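Local coordinates for protein peptidoglycan D,D-transpeptidase PbpA (Mycobacterium tuberculosis, PDB 3UPN) that probably cross-links peptidoglycan of the mycobacterial cell wall as a D,D-transpeptidase and helps to regulate cell length, at residues 213-218 / 253-258. Numbering follows the deposited sequence.
Sequences QLTAAP and CNTAFV. With IM2 ((5R)-5-[(1S,2R)-1-formyl-2-hydroxypropyl]-3-[(2-{[(E)-iminomethyl]amino}ethyl)sulfanyl]-4,5-dihydro-1H-pyrrole-2-carbox ylic acid), chain C.
The side chains of T255 and T215 cross at about a right angle where helix 255-264, at the SXN motif of the penicillin-binding transpeptidase fold, packs against strand 213-215 and the loop after it. The hydroxyl of T255 lies between its own backbone N and carbonyl carbon (chi1 62°), a setting that presents OG1 to the loop. There OG1 donates to A217 O at 2.8 Å, in the carbonyl plane with a C=O...donor angle of 154°. T215 divides its branches: its CG2 lies 3.7 Å from T255 O, while OG1 accepts from A217 N within an ST turn (N-H...acceptor angle 163°). That turn leads the chain round to the carbonyl used by T255. On the next residue of the helix A256 continues the packing, its CB 3.8 Å from L214 CB and 3.5 Å from T215 O. The L214 side chain also packs on Q259, L260 and R263, farther along the helix. Within the SXN motif, C253 is disulfide-bonded to C237, and N254 OD1 accepts from K196 NZ of the SXXK motif. The amide of N254 reaches the opened carbapenem IM2 in the active site, its ND2 donating a weak bond to O62 at 3.4 Å.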
ATOM      1  N   GLN A 213      -5.643  24.374  22.163  1.00 53.64           N
ATOM      2  CA  GLN A 213      -6.405  23.593  23.149  1.00 53.16           C
ATOM      3  C   GLN A 213      -7.743  23.041  22.636  1.00 52.98           C
ATOM      4  O   GLN A 213      -8.586  23.792  22.123  1.00 52.92           O
ATOM      5  CB  GLN A 213      -6.615  24.398  24.443  1.00 53.71           C
ATOM      6  CG  GLN A 213      -5.326  24.663  25.232  1.00 52.58           C
ATOM      7  CD  GLN A 213      -4.632  23.389  25.690  1.00 51.37           C
ATOM      8  OE1 GLN A 213      -3.443  23.192  25.445  1.00 51.69           O
ATOM      9  NE2 GLN A 213      -5.379  22.513  26.340  1.00 50.60           N
ATOM     10  N   LEU A 214      -7.926  21.727  22.802  1.00 52.27           N
ATOM     11  CA  LEU A 214      -9.090  21.010  22.280  1.00 51.95           C
ATOM     12  C   LEU A 214      -9.745  20.218  23.389  1.00 52.62           C
ATOM     13  O   LEU A 214      -9.071  19.804  24.322  1.00 53.04           O
ATOM     14  CB  LEU A 214      -8.671  20.064  21.136  1.00 51.04           C
ATOM     15  CG  LEU A 214      -7.927  20.746  19.976  1.00 49.85           C
ATOM     16  CD1 LEU A 214      -7.185  19.743  19.106  1.00 49.50           C
ATOM     17  CD2 LEU A 214      -8.889  21.602  19.164  1.00 49.04           C
ATOM     18  N   THR A 215     -11.051  19.994  23.275  1.00 53.07           N
ATOM     19  CA  THR A 215     -11.808  19.259  24.297  1.00 54.29           C
ATOM     20  C   THR A 215     -11.204  17.891  24.631  1.00 54.94           C
ATOM     21  O   THR A 215     -10.705  17.178  23.744  1.00 53.83           O
ATOM     22  CB  THR A 215     -13.307  19.098  23.921  1.00 54.67           C
ATOM     23  OG1 THR A 215     -14.037  18.629  25.060  1.00 56.62           O
ATOM     24  CG2 THR A 215     -13.502  18.113  22.758  1.00 53.55           C
ATOM     25  N   ALA A 216     -11.238  17.553  25.920  1.00 56.29           N
ATOM     26  CA  ALA A 216     -10.797  16.249  26.410  1.00 56.93           C
ATOM     27  C   ALA A 216     -11.995  15.389  26.790  1.00 58.26           C
ATOM     28  O   ALA A 216     -11.830  14.265  27.274  1.00 58.89           O
ATOM     29  CB  ALA A 216      -9.865  16.415  27.615  1.00 57.43           C
ATOM     30  N   ALA A 217     -13.200  15.914  26.559  1.00 59.10           N
ATOM     31  CA  ALA A 217     -14.444  15.232  26.937  1.00 60.64           C
ATOM     32  C   ALA A 217     -14.540  13.822  26.349  1.00 61.10           C
ATOM     33  O   ALA A 217     -14.143  13.606  25.207  1.00 60.39           O
ATOM     34  CB  ALA A 217     -15.664  16.069  26.540  1.00 60.98           C
ATOM     35  N   PRO A 218     -15.056  12.857  27.139  1.00 62.77           N
ATOM     36  CA  PRO A 218     -15.198  11.462  26.696  1.00 63.29           C
ATOM     37  C   PRO A 218     -16.180  11.302  25.534  1.00 63.59           C
ATOM     38  O   PRO A 218     -16.126  10.309  24.804  1.00 63.50           O
ATOM     39  CB  PRO A 218     -15.766  10.754  27.936  1.00 64.78           C
ATOM     40  CG  PRO A 218     -15.509  11.653  29.074  1.00 64.95           C
ATOM     41  CD  PRO A 218     -15.536  13.043  28.521  1.00 63.80           C
ATOM     42  N   CYS A 253      -6.976  10.756  20.672  1.00 53.99           N
ATOM     43  CA  CYS A 253      -8.304  11.094  21.195  1.00 55.15           C
ATOM     44  C   CYS A 253      -9.235  11.474  20.056  1.00 53.54           C
ATOM     45  O   CYS A 253      -8.808  12.096  19.091  1.00 53.17           O
ATOM     46  CB  CYS A 253      -8.201  12.222  22.227  1.00 56.13           C
ATOM     47  SG  CYS A 253      -6.961  11.803  23.461  1.00 62.30           S
ATOM     48  N   ASN A 254     -10.499  11.083  20.164  1.00 52.81           N
ATOM     49  CA  ASN A 254     -11.442  11.249  19.063  1.00 51.57           C
ATOM     50  C   ASN A 254     -12.186  12.559  19.082  1.00 50.47           C
ATOM     51  O   ASN A 254     -12.256  13.228  18.055  1.00 50.06           O
ATOM     52  CB  ASN A 254     -12.452  10.104  19.021  1.00 52.38           C
ATOM     53  CG  ASN A 254     -11.926   8.884  18.297  1.00 53.07           C
ATOM     54  OD1 ASN A 254     -10.845   8.905  17.703  1.00 52.71           O
ATOM     55  ND2 ASN A 254     -12.695   7.806  18.344  1.00 54.40           N
ATOM     56  N   THR A 255     -12.748  12.902  20.243  1.00 49.73           N
ATOM     57  CA  THR A 255     -13.573  14.099  20.417  1.00 48.83           C
ATOM     58  C   THR A 255     -12.799  15.370  20.076  1.00 47.21           C
ATOM     59  O   THR A 255     -13.356  16.311  19.513  1.00 47.11           O
ATOM     60  CB  THR A 255     -14.126  14.231  21.867  1.00 49.68           C
ATOM     61  OG1 THR A 255     -13.032  14.345  22.792  1.00 49.45           O
ATOM     62  CG2 THR A 255     -15.004  13.036  22.235  1.00 50.75           C
ATOM     63  N   ALA A 256     -11.519  15.390  20.436  1.00 45.80           N
ATOM     64  CA  ALA A 256     -10.655  16.521  20.133  1.00 44.59           C
ATOM     65  C   ALA A 256     -10.587  16.745  18.627  1.00 43.77           C
ATOM     66  O   ALA A 256     -10.594  17.886  18.177  1.00 43.40           O
ATOM     67  CB  ALA A 256      -9.258  16.302  20.717  1.00 43.86           C
ATOM     68  N   PHE A 257     -10.535  15.644  17.860  1.00 43.48           N
ATOM     69  CA  PHE A 257     -10.421  15.686  16.399  1.00 42.79           C
ATOM     70  C   PHE A 257     -11.729  15.914  15.656  1.00 43.62           C
ATOM     71  O   PHE A 257     -11.748  16.573  14.604  1.00 43.35           O
ATOM     72  CB  PHE A 257      -9.683  14.458  15.875  1.00 41.91           C
ATOM     73  CG  PHE A 257      -8.209  14.576  16.009  1.00 41.38           C
ATOM     74  CD1 PHE A 257      -7.471  15.227  15.036  1.00 38.08           C
ATOM     75  CD2 PHE A 257      -7.558  14.093  17.142  1.00 42.05           C
ATOM     76  CE1 PHE A 257      -6.105  15.384  15.173  1.00 38.82           C
ATOM     77  CE2 PHE A 257      -6.176  14.230  17.275  1.00 42.34           C
ATOM     78  CZ  PHE A 257      -5.451  14.887  16.279  1.00 39.94           C
ATOM     79  N   VAL A 258     -12.810  15.367  16.196  1.00 44.67           N
ATOM     80  CA  VAL A 258     -14.153  15.763  15.788  1.00 45.95           C
ATOM     81  C   VAL A 258     -14.275  17.303  15.885  1.00 46.55           C
ATOM     82  O   VAL A 258     -14.720  17.952  14.932  1.00 46.56           O
ATOM     83  CB  VAL A 258     -15.234  15.083  16.674  1.00 46.77           C
ATOM     84  CG1 VAL A 258     -16.639  15.578  16.309  1.00 48.34           C
ATOM     85  CG2 VAL A 258     -15.155  13.570  16.557  1.00 46.63           C
TER
HETATM   86  C7  IM2 C 800      -8.709   5.472  15.888  1.00 56.87           C
HETATM   87  C2  IM2 C 800      -6.714   3.220  18.924  1.00 67.49           C
HETATM   88  C6  IM2 C 800      -9.066   4.677  17.153  1.00 60.44           C
HETATM   89  C5  IM2 C 800      -8.246   4.964  18.429  1.00 63.48           C
HETATM   90  C3  IM2 C 800      -6.017   4.264  18.481  1.00 67.16           C
HETATM   91  O7  IM2 C 800      -9.441   5.353  14.914  1.00 58.92           O
HETATM   92  C61 IM2 C 800     -10.596   4.676  17.401  1.00 60.96           C
HETATM   93  O62 IM2 C 800     -11.326   5.421  16.414  1.00 60.68           O
HETATM   94  C62 IM2 C 800     -11.023   5.159  18.789  1.00 62.28           C
HETATM   95  N4  IM2 C 800      -6.848   5.208  18.066  1.00 65.38           N
HETATM   96  C31 IM2 C 800      -4.570   4.441  18.435  1.00 68.38           C
HETATM   97  O31 IM2 C 800      -3.965   4.922  19.427  1.00 68.95           O
HETATM   98  O32 IM2 C 800      -3.971   4.101  17.394  1.00 69.46           O
HETATM   99  S21 IM2 C 800      -6.196   1.623  19.032  1.00 69.76           S
HETATM  100  C22 IM2 C 800      -4.778   1.451  20.080  1.00 68.88           C
HETATM  101  C23 IM2 C 800      -3.611   0.843  19.298  1.00 68.93           C
HETATM  102  N24 IM2 C 800      -2.409   1.110  20.086  1.00 68.89           N
HETATM  103  C25 IM2 C 800      -1.302   0.937  19.597  1.00 67.77           C
HETATM  104  N26 IM2 C 800      -0.260   0.538  19.091  1.00 66.49           N
HETATM  105  C1  IM2 C 800      -8.110   3.671  19.255  1.00 65.49           C